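Malate dehydrogenase (Picrophilus torridus, PDB 4BGV) probably catalyses the reversible NAD-dependent oxidation of malate to oxaloacetate, a step of the tricarboxylic acid cycle. Local coordinates at residues I5-A10 / V78-A83; D95-N100 / T124-I129; I253-Y258 / I278-N283. All blocks are in the same frame, centred on the assembly; numbering follows the deposited sequence. Where two conformers were deposited one is given.

Interaction 1. Residues I5-A10 / V78-A83; sequences ISVIGA and VIVVTA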
loop_
_atom_site.group_PDB
_atom_site.type_symbol
_atom_site.label_atom_id
_atom_site.label_comp_id
_atom_site.label_asym_id
_atom_site.label_seq_id
_atom_site.Cartn_x
_atom_site.Cartn_y
_atom_site.Cartn_z
ATOM N N ILE A 5 9.640 16.293 7.667
ATOM C CA ILE A 5 8.829 17.269 6.956
ATOM C C ILE A 5 8.132 18.131 7.999
ATOM O O ILE A 5 7.527 17.602 8.940
ATOM C CB ILE A 5 7.775 16.582 6.059
ATOM C CG1 ILE A 5 8.450 15.633 5.058
ATOM C CG2 ILE A 5 6.904 17.608 5.328
ATOM C CD1 ILE A 5 8.366 14.150 5.469
ATOM N N SER A 6 8.234 19.446 7.844
ATOM C CA SER A 6 7.490 20.366 8.682
ATOM C C SER A 6 6.307 20.874 7.879
ATOM O O SER A 6 6.460 21.204 6.705
ATOM C CB SER A 6 8.363 21.548 9.120
ATOM O OG SER A 6 9.347 21.133 10.059
ATOM N N VAL A 7 5.142 20.927 8.519
ATOM C CA VAL A 7 3.933 21.494 7.926
ATOM C C VAL A 7 3.491 22.714 8.732
ATOM O O VAL A 7 3.129 22.604 9.910
ATOM C CB VAL A 7 2.803 20.441 7.887
ATOM C CG1 VAL A 7 1.516 21.024 7.344
ATOM C CG2 VAL A 7 3.243 19.219 7.061
ATOM N N ILE A 8 3.544 23.883 8.100
ATOM C CA ILE A 8 3.144 25.122 8.751
ATOM C C ILE A 8 1.662 25.350 8.452
ATOM O O ILE A 8 1.268 25.508 7.291
ATOM C CB ILE A 8 4.016 26.301 8.275
ATOM C CG1 ILE A 8 5.495 26.030 8.565
ATOM C CG2 ILE A 8 3.573 27.611 8.939
ATOM C CD1 ILE A 8 6.422 27.175 8.120
ATOM N N GLY A 9 0.844 25.324 9.499
ATOM C CA GLY A 9 -0.605 25.409 9.369
ATOM C C GLY A 9 -1.217 24.065 9.728
ATOM O O GLY A 9 -0.892 23.044 9.114
ATOM N N ALA A 10 -2.083 24.056 10.736
ATOM C CA ALA A 10 -2.714 22.819 11.190
ATOM C C ALA A 10 -4.229 22.817 10.983
ATOM O O ALA A 10 -4.946 22.069 11.636
ATOM C CB ALA A 10 -2.363 22.547 12.656
ATOM N N VAL A 78 11.848 19.073 3.875
ATOM C CA VAL A 78 10.811 19.843 3.204
ATOM C C VAL A 78 9.966 20.560 4.241
ATOM O O VAL A 78 9.667 20.004 5.295
ATOM C CB VAL A 78 9.901 18.944 2.329
ATOM C CG1 VAL A 78 8.720 19.739 1.758
ATOM C CG2 VAL A 78 10.728 18.310 1.207
ATOM N N ILE A 79 9.624 21.812 3.949
ATOM C CA ILE A 79 8.638 22.552 4.725
ATOM C C ILE A 79 7.453 22.874 3.814
ATOM O O ILE A 79 7.631 23.403 2.717
ATOM C CB ILE A 79 9.230 23.871 5.242
ATOM C CG1 ILE A 79 10.430 23.571 6.143
ATOM C CG2 ILE A 79 8.166 24.713 5.986
ATOM C CD1 ILE A 79 11.181 24.820 6.605
ATOM N N VAL A 80 6.254 22.540 4.272
ATOM C CA VAL A 80 5.036 22.789 3.522
ATOM C C VAL A 80 4.341 23.997 4.150
ATOM O O VAL A 80 3.993 23.973 5.335
ATOM C CB VAL A 80 4.085 21.567 3.606
ATOM C CG1 VAL A 80 2.841 21.808 2.765
ATOM C CG2 VAL A 80 4.805 20.298 3.152
ATOM N N VAL A 81 4.141 25.052 3.366
ATOM C CA VAL A 81 3.519 26.264 3.888
ATOM C C VAL A 81 2.025 26.315 3.553
ATOM O O VAL A 81 1.649 26.523 2.396
ATOM C CB VAL A 81 4.240 27.527 3.357
ATOM C CG1 VAL A 81 3.609 28.812 3.928
ATOM C CG2 VAL A 81 5.728 27.469 3.704
ATOM N N THR A 82 1.174 26.129 4.562
ATOM C CA THR A 82 -0.273 26.182 4.353
ATOM C C THR A 82 -0.899 27.250 5.234
ATOM O O THR A 82 -2.105 27.269 5.421
ATOM C CB THR A 82 -0.975 24.851 4.695
ATOM O OG1 THR A 82 -1.058 24.697 6.120
ATOM C CG2 THR A 82 -0.222 23.676 4.119
ATOM N N ALA A 83 -0.071 28.130 5.774
ATOM C CA ALA A 83 -0.549 29.197 6.632
ATOM C C ALA A 83 -1.176 30.261 5.737
ATOM O O ALA A 83 -0.831 30.374 4.570
ATOM C CB ALA A 83 0.604 29.776 7.437
#
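With a chi1 of 75°, Thr-82 holds OG1 in the tight place between its own backbone N and carbonyl carbon, and from there the hydroxyl meets the carbonyl oxygen of Ile-8. OG1 lies 2.7 Å from Ile-8 O and comes in tilted from the carbonyl plane, while Thr-82 N reaches the same oxygen nearly end-on at 2.8 Å. One acceptor thus takes two donors from a single residue, at the point where the parallel ladder of strands 5-8 and 78-81 runs out. Before it, Ser-6 N bonds to Val-78 O, Val-80 N to Ser-6 O and Ile-8 N to Val-80 O. These are the two central strands of the Rossmann sheet.

On one face Ile-8, with CG1 anti to its carbonyl carbon (chi1 -58°), sends CD1 slantwise to Ile-79 CG2, 3.7 Å away, while Ile-8 CG2 rests against CB of Ala-83. Val-107 and Ile-111 of helix 93-114 cover this side. On the other face the side chains of Ile-5 and Val-80 lie side by side, pointing the same way, with their CG2 atoms 4.0 Å apart, and helix 232-246 packs on Val-80.

Beyond the strand, CA of Gly-9 lies 3.4 Å from Thr-82 OG1. A side chain on this glycine would collide with that hydroxyl and press on the preceding carbonyl. Gly-9 opens the GxGxxG turn that binds NAD in relatives. A valine in place of Thr-82 would probably leave Ile-8 O with the backbone N-H as its sole donor from this loop and crowd Gly-9 with a methyl. The contact therefore joins an apolar, closely packed sheet interior to a polar clasp at the C-terminal ends of the strands, consistent with a defined start for the probable dinucleotide-binding loop.

Interaction 2. Residues D95-N100 / T124-I129; sequences DLLLKN and TNPADI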
loop_
_atom_site.group_PDB
_atom_site.type_symbol
_atom_site.label_atom_id
_atom_site.label_comp_id
_atom_site.label_asym_id
_atom_site.label_seq_id
_atom_site.Cartn_x
_atom_site.Cartn_y
_atom_site.Cartn_z
ATOM N N ASP A 95 -7.050 42.794 -1.042
ATOM C CA ASP A 95 -6.784 42.845 0.392
ATOM C C ASP A 95 -6.291 41.480 0.872
ATOM O O ASP A 95 -5.379 41.391 1.692
ATOM C CB ASP A 95 -8.039 43.243 1.176
ATOM C CG ASP A 95 -8.305 44.739 1.147
ATOM O OD1 ASP A 95 -7.775 45.423 0.244
ATOM O OD2 ASP A 95 -9.048 45.232 2.028
ATOM N N LEU A 96 -6.897 40.417 0.354
ATOM C CA LEU A 96 -6.513 39.072 0.751
ATOM C C LEU A 96 -5.087 38.744 0.314
ATOM O O LEU A 96 -4.317 38.154 1.081
ATOM C CB LEU A 96 -7.491 38.027 0.205
ATOM C CG LEU A 96 -7.139 36.585 0.585
ATOM C CD1 LEU A 96 -7.052 36.435 2.100
ATOM C CD2 LEU A 96 -8.125 35.574 -0.001
ATOM N N LEU A 97 -4.750 39.113 -0.919
ATOM C CA LEU A 97 -3.413 38.878 -1.451
ATOM C C LEU A 97 -2.385 39.558 -0.554
ATOM O O LEU A 97 -1.374 38.967 -0.199
ATOM C CB LEU A 97 -3.290 39.431 -2.876
ATOM C CG LEU A 97 -1.976 39.093 -3.595
ATOM C CD1 LEU A 97 -2.016 37.689 -4.150
ATOM C CD2 LEU A 97 -1.642 40.099 -4.696
ATOM N N LEU A 98 -2.659 40.806 -0.188
ATOM C CA LEU A 98 -1.761 41.563 0.677
ATOM C C LEU A 98 -1.605 40.927 2.054
ATOM O O LEU A 98 -0.488 40.802 2.566
ATOM C CB LEU A 98 -2.232 43.016 0.804
ATOM C CG LEU A 98 -1.919 43.798 -0.472
ATOM C CD1 LEU A 98 -2.493 45.200 -0.421
ATOM C CD2 LEU A 98 -0.411 43.836 -0.698
ATOM N N LYS A 99 -2.725 40.522 2.645
ATOM C CA LYS A 99 -2.704 39.829 3.933
ATOM C C LYS A 99 -1.820 38.592 3.866
ATOM O O LYS A 99 -1.000 38.344 4.753
ATOM C CB LYS A 99 -4.115 39.419 4.349
ATOM C CG LYS A 99 -4.175 38.675 5.682
ATOM C CD LYS A 99 -3.721 39.564 6.838
ATOM C CE LYS A 99 -3.746 38.824 8.172
ATOM N NZ LYS A 99 -3.375 39.707 9.322
ATOM N N ASN A 100 -1.992 37.804 2.813
ATOM C CA ASN A 100 -1.233 36.566 2.711
ATOM C C ASN A 100 0.246 36.807 2.408
ATOM O O ASN A 100 1.097 36.075 2.900
ATOM C CB ASN A 100 -1.870 35.606 1.702
ATOM C CG ASN A 100 -3.068 34.887 2.278
ATOM O OD1 ASN A 100 -3.128 34.624 3.485
ATOM N ND2 ASN A 100 -4.038 34.582 1.431
ATOM N N THR A 124 -0.385 28.098 0.097
ATOM C CA THR A 124 -1.205 29.306 0.216
ATOM C C THR A 124 -1.507 29.948 -1.156
ATOM O O THR A 124 -0.596 30.239 -1.929
ATOM C CB THR A 124 -0.494 30.323 1.142
ATOM O OG1 THR A 124 -0.079 29.666 2.355
ATOM C CG2 THR A 124 -1.416 31.489 1.490
ATOM N N ASN A 125 -2.786 30.147 -1.462
ATOM C CA ASN A 125 -3.209 30.624 -2.787
ATOM C C ASN A 125 -3.215 32.163 -2.907
ATOM O O ASN A 125 -3.564 32.855 -1.958
ATOM C CB ASN A 125 -4.589 30.033 -3.132
ATOM C CG ASN A 125 -5.158 30.557 -4.449
ATOM O OD1 ASN A 125 -4.836 30.054 -5.529
ATOM N ND2 ASN A 125 -6.031 31.559 -4.359
ATOM N N PRO A 126 -2.797 32.706 -4.068
ATOM C CA PRO A 126 -2.242 32.002 -5.230
ATOM C C PRO A 126 -0.790 31.624 -4.979
ATOM O O PRO A 126 0.033 32.479 -4.650
ATOM C CB PRO A 126 -2.332 33.045 -6.341
ATOM C CG PRO A 126 -2.193 34.352 -5.623
ATOM C CD PRO A 126 -2.877 34.160 -4.293
ATOM N N ALA A 127 -0.483 30.346 -5.154
ATOM C CA ALA A 127 0.793 29.816 -4.717
ATOM C C ALA A 127 1.967 30.290 -5.566
ATOM O O ALA A 127 3.107 30.258 -5.106
ATOM C CB ALA A 127 0.743 28.272 -4.641
ATOM N N ASP A 128 1.719 30.737 -6.794
ATOM C CA ASP A 128 2.845 31.279 -7.546
ATOM C C ASP A 128 3.337 32.567 -6.876
ATOM O O ASP A 128 4.532 32.700 -6.587
ATOM C CB ASP A 128 2.540 31.474 -9.033
ATOM C CG ASP A 128 1.149 32.011 -9.291
ATOM O OD1 ASP A 128 0.538 32.584 -8.356
ATOM O OD2 ASP A 128 0.671 31.858 -10.447
ATOM N N ILE A 129 2.415 33.474 -6.565
ATOM C CA ILE A 129 2.788 34.717 -5.878
ATOM C C ILE A 129 3.306 34.450 -4.464
ATOM O O ILE A 129 4.252 35.101 -4.009
ATOM C CB ILE A 129 1.614 35.738 -5.794
ATOM C CG1 ILE A 129 0.872 35.813 -7.124
ATOM C CG2 ILE A 129 2.117 37.126 -5.342
ATOM C CD1 ILE A 129 1.776 36.107 -8.344
HETATM O O HOH W 1 -4.108 35.387 -1.422
#
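The loop that follows strand 119-122 of the Rossmann domain, with its cis peptide between Asn-125 and Pro-126, packs here against helix 93-114 through Leu-97 and Asn-100. Pro-126 occupies the N-cap position of helix 127-138. As in relatives, Asn-100, Thr-124 and Asn-125 probably contribute to the NAD site, and Asn-125 probably also to substrate binding; its side chain touches His-180, the likely proton acceptor.

Leu-97 carries the apolar half. Its CG stands anti to the backbone N (chi1 -173°), which swings CD1 against the proline ring, 3.6 Å from Pro-126 CD, the two side chains crossing at about a right angle. Leu-97 CD1 also lies 4.3 Å from Ile-129 CG2, and Asn-311 of helix 295-321 touches both Leu-97 and Ile-129.

Asn-100 presents the flat of its amide to Thr-124, whose methyl CG2 sits over the plane, 3.9 Å from Asn-100 CG. OD1 takes a bond from the backbone N of Leu-85, which limits rotation of the amide. ND2 has no direct hydrogen bond to segment 124-129; instead a water accepts from Asn-100 ND2 at 3.0 Å and donates to Asn-125 O at 2.6 Å.

Interaction 3. Residues I253-Y258 / I278-N283; sequences IPCAAY and IKIGKN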
loop_
_atom_site.group_PDB
_atom_site.type_symbol
_atom_site.label_atom_id
_atom_site.label_comp_id
_atom_site.label_asym_id
_atom_site.label_seq_id
_atom_site.Cartn_x
_atom_site.Cartn_y
_atom_site.Cartn_z
ATOM N N ILE A 253 5.461 17.063 -12.887
ATOM C CA ILE A 253 4.162 17.644 -12.540
ATOM C C ILE A 253 4.262 19.167 -12.700
ATOM O O ILE A 253 5.287 19.768 -12.342
ATOM C CB ILE A 253 3.798 17.328 -11.066
ATOM C CG1 ILE A 253 3.744 15.814 -10.819
ATOM C CG2 ILE A 253 2.457 17.971 -10.659
ATOM C CD1 ILE A 253 3.659 15.466 -9.318
ATOM N N PRO A 254 3.214 19.800 -13.246
ATOM C CA PRO A 254 3.237 21.267 -13.312
ATOM C C PRO A 254 3.136 21.878 -11.923
ATOM O O PRO A 254 2.227 21.544 -11.164
ATOM C CB PRO A 254 1.975 21.615 -14.122
ATOM C CG PRO A 254 1.550 20.339 -14.758
ATOM C CD PRO A 254 2.001 19.234 -13.855
ATOM N N CYS A 255 4.077 22.755 -11.597
ATOM C CA CYS A 255 4.080 23.451 -10.306
ATOM C C CYS A 255 4.529 24.876 -10.552
ATOM O O CYS A 255 5.164 25.160 -11.559
ATOM C CB CYS A 255 5.086 22.808 -9.346
ATOM S SG CYS A 255 4.865 21.038 -9.090
ATOM N N ALA A 256 4.240 25.763 -9.610
ATOM C CA ALA A 256 4.758 27.122 -9.706
ATOM C C ALA A 256 6.267 27.062 -9.481
ATOM O O ALA A 256 6.745 26.555 -8.459
ATOM C CB ALA A 256 4.091 28.022 -8.689
ATOM N N ALA A 257 7.026 27.540 -10.452
ATOM C CA ALA A 257 8.478 27.473 -10.341
ATOM C C ALA A 257 9.111 28.751 -10.856
ATOM O O ALA A 257 8.522 29.456 -11.675
ATOM C CB ALA A 257 9.026 26.262 -11.099
ATOM N N TYR A 258 10.326 29.022 -10.388
ATOM C CA TYR A 258 11.037 30.241 -10.730
ATOM C C TYR A 258 11.603 30.164 -12.143
ATOM O O TYR A 258 12.360 29.248 -12.455
ATOM C CB TYR A 258 12.177 30.428 -9.735
ATOM C CG TYR A 258 12.820 31.788 -9.742
ATOM C CD1 TYR A 258 12.104 32.917 -9.355
ATOM C CD2 TYR A 258 14.152 31.947 -10.098
ATOM C CE1 TYR A 258 12.698 34.168 -9.331
ATOM C CE2 TYR A 258 14.755 33.193 -10.058
ATOM C CZ TYR A 258 14.020 34.296 -9.691
ATOM O OH TYR A 258 14.612 35.534 -9.672
ATOM N N ILE A 278 7.615 20.638 -14.317
ATOM C CA ILE A 278 8.941 20.500 -13.729
ATOM C C ILE A 278 9.238 19.053 -13.318
ATOM O O ILE A 278 8.319 18.289 -13.024
ATOM C CB ILE A 278 9.131 21.425 -12.500
ATOM C CG1 ILE A 278 8.097 21.118 -11.409
ATOM C CG2 ILE A 278 9.113 22.909 -12.918
ATOM C CD1 ILE A 278 8.441 21.756 -10.068
ATOM N N LYS A 279 10.522 18.684 -13.328
ATOM C CA LYS A 279 10.970 17.434 -12.713
ATOM C C LYS A 279 11.309 17.741 -11.251
ATOM O O LYS A 279 12.121 18.619 -10.976
ATOM C CB LYS A 279 12.214 16.877 -13.427
ATOM C CG LYS A 279 12.658 15.512 -12.871
ATOM C CD LYS A 279 14.069 15.099 -13.325
ATOM C CE LYS A 279 14.198 15.101 -14.830
ATOM N NZ LYS A 279 15.471 14.443 -15.292
ATOM N N ILE A 280 10.672 17.033 -10.322
ATOM C CA ILE A 280 10.823 17.299 -8.892
ATOM C C ILE A 280 11.720 16.252 -8.249
ATOM O O ILE A 280 11.395 15.067 -8.252
ATOM C CB ILE A 280 9.465 17.265 -8.179
ATOM C CG1 ILE A 280 8.478 18.215 -8.858
ATOM C CG2 ILE A 280 9.632 17.632 -6.685
ATOM C CD1 ILE A 280 7.075 18.117 -8.305
ATOM N N GLY A 281 12.849 16.683 -7.706
ATOM C CA GLY A 281 13.779 15.746 -7.098
ATOM C C GLY A 281 14.312 16.233 -5.771
ATOM O O GLY A 281 13.807 17.224 -5.221
ATOM N N LYS A 282 15.360 15.566 -5.270
ATOM C CA LYS A 282 15.918 15.902 -3.960
ATOM C C LYS A 282 16.462 17.328 -3.887
ATOM O O LYS A 282 16.609 17.879 -2.798
ATOM C CB LYS A 282 17.001 14.899 -3.536
ATOM C CG LYS A 282 18.103 14.689 -4.565
ATOM C CD LYS A 282 19.142 13.686 -4.050
ATOM C CE LYS A 282 20.052 13.193 -5.166
ATOM N NZ LYS A 282 20.749 14.309 -5.865
ATOM N N ASN A 283 16.759 17.926 -5.040
ATOM C CA ASN A 283 17.270 19.295 -5.041
ATOM C C ASN A 283 16.181 20.356 -5.277
ATOM O O ASN A 283 16.485 21.546 -5.396
ATOM C CB ASN A 283 18.387 19.475 -6.085
ATOM C CG ASN A 283 19.586 18.574 -5.839
ATOM O OD1 ASN A 283 20.097 17.947 -6.766
ATOM N ND2 ASN A 283 20.042 18.513 -4.599
#
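Ile-278 and Cys-255 form the apolar centre, where CD1 of the isoleucine lies 3.6 Å from CB of the cysteine. The sulfur of Cys-255 in turn sits 3.7 Å from CD1 of Ile-280, so that two isoleucine ends meet one small thiol side chain. CG2 of Ile-278 reaches across to CB of Ala-257, 3.8 Å away. This fork follows from chi1 of 59°, which places CG1 of Ile-278 between the backbone N and the carbonyl carbon and brings it to 3.3 Å from Ile-253 O. Met-241 of helix 232-246 and Val-285 of strand 284-288 pack on the same cluster.

At its margin Ile-253 and Ile-278 make an antiparallel, hydrogen-bonded pair. Ile-253 N approaches Ile-278 O, 3.1 Å away, close to the line of the C=O bond, though its N-H is bent; Ile-278 N-H is straighter but meets Ile-253 O, at 3.2 Å, from above the carbonyl plane. Within the three-stranded sheet of the C-terminal domain the register carries the pairing on from here to Cys-255 with Val-276 and Ala-257 with Ile-274. The CB of Lys-279 is directed away from segment 253-258, and its NZ bonds to the backbone oxygens of Leu-165 and Asn-166 of the second subunit.

The side-chain part of the contact is thus apolar, packed in the 86° angle between the short segments 253-258 and 278-281, while the polar part is confined to two backbone bonds.

Interaction 3 is buried throughout and interaction 1 nearly so, whereas interaction 2, beside the probable active site, includes the exposed Asn-125. Interaction 1 is a regular parallel ladder in the centre of the Rossmann sheet; interaction 3 is an antiparallel pair in the C-terminal domain, its backbone bonds joined by apolar packing; interaction 2 has no direct hydrogen bond and includes a water. Interactions 1 and 2 meet through a probable hydrogen bond between Ala-83 O and Thr-124 OG1, and both involve helix 93-114. Interactions 2 and 3 touch where Asp-128 CA packs on Ala-256 CB. Interactions 1 and 3, with centres about 17 Å apart, do not touch, yet helix 232-246 packs on Val-80 and Cys-255.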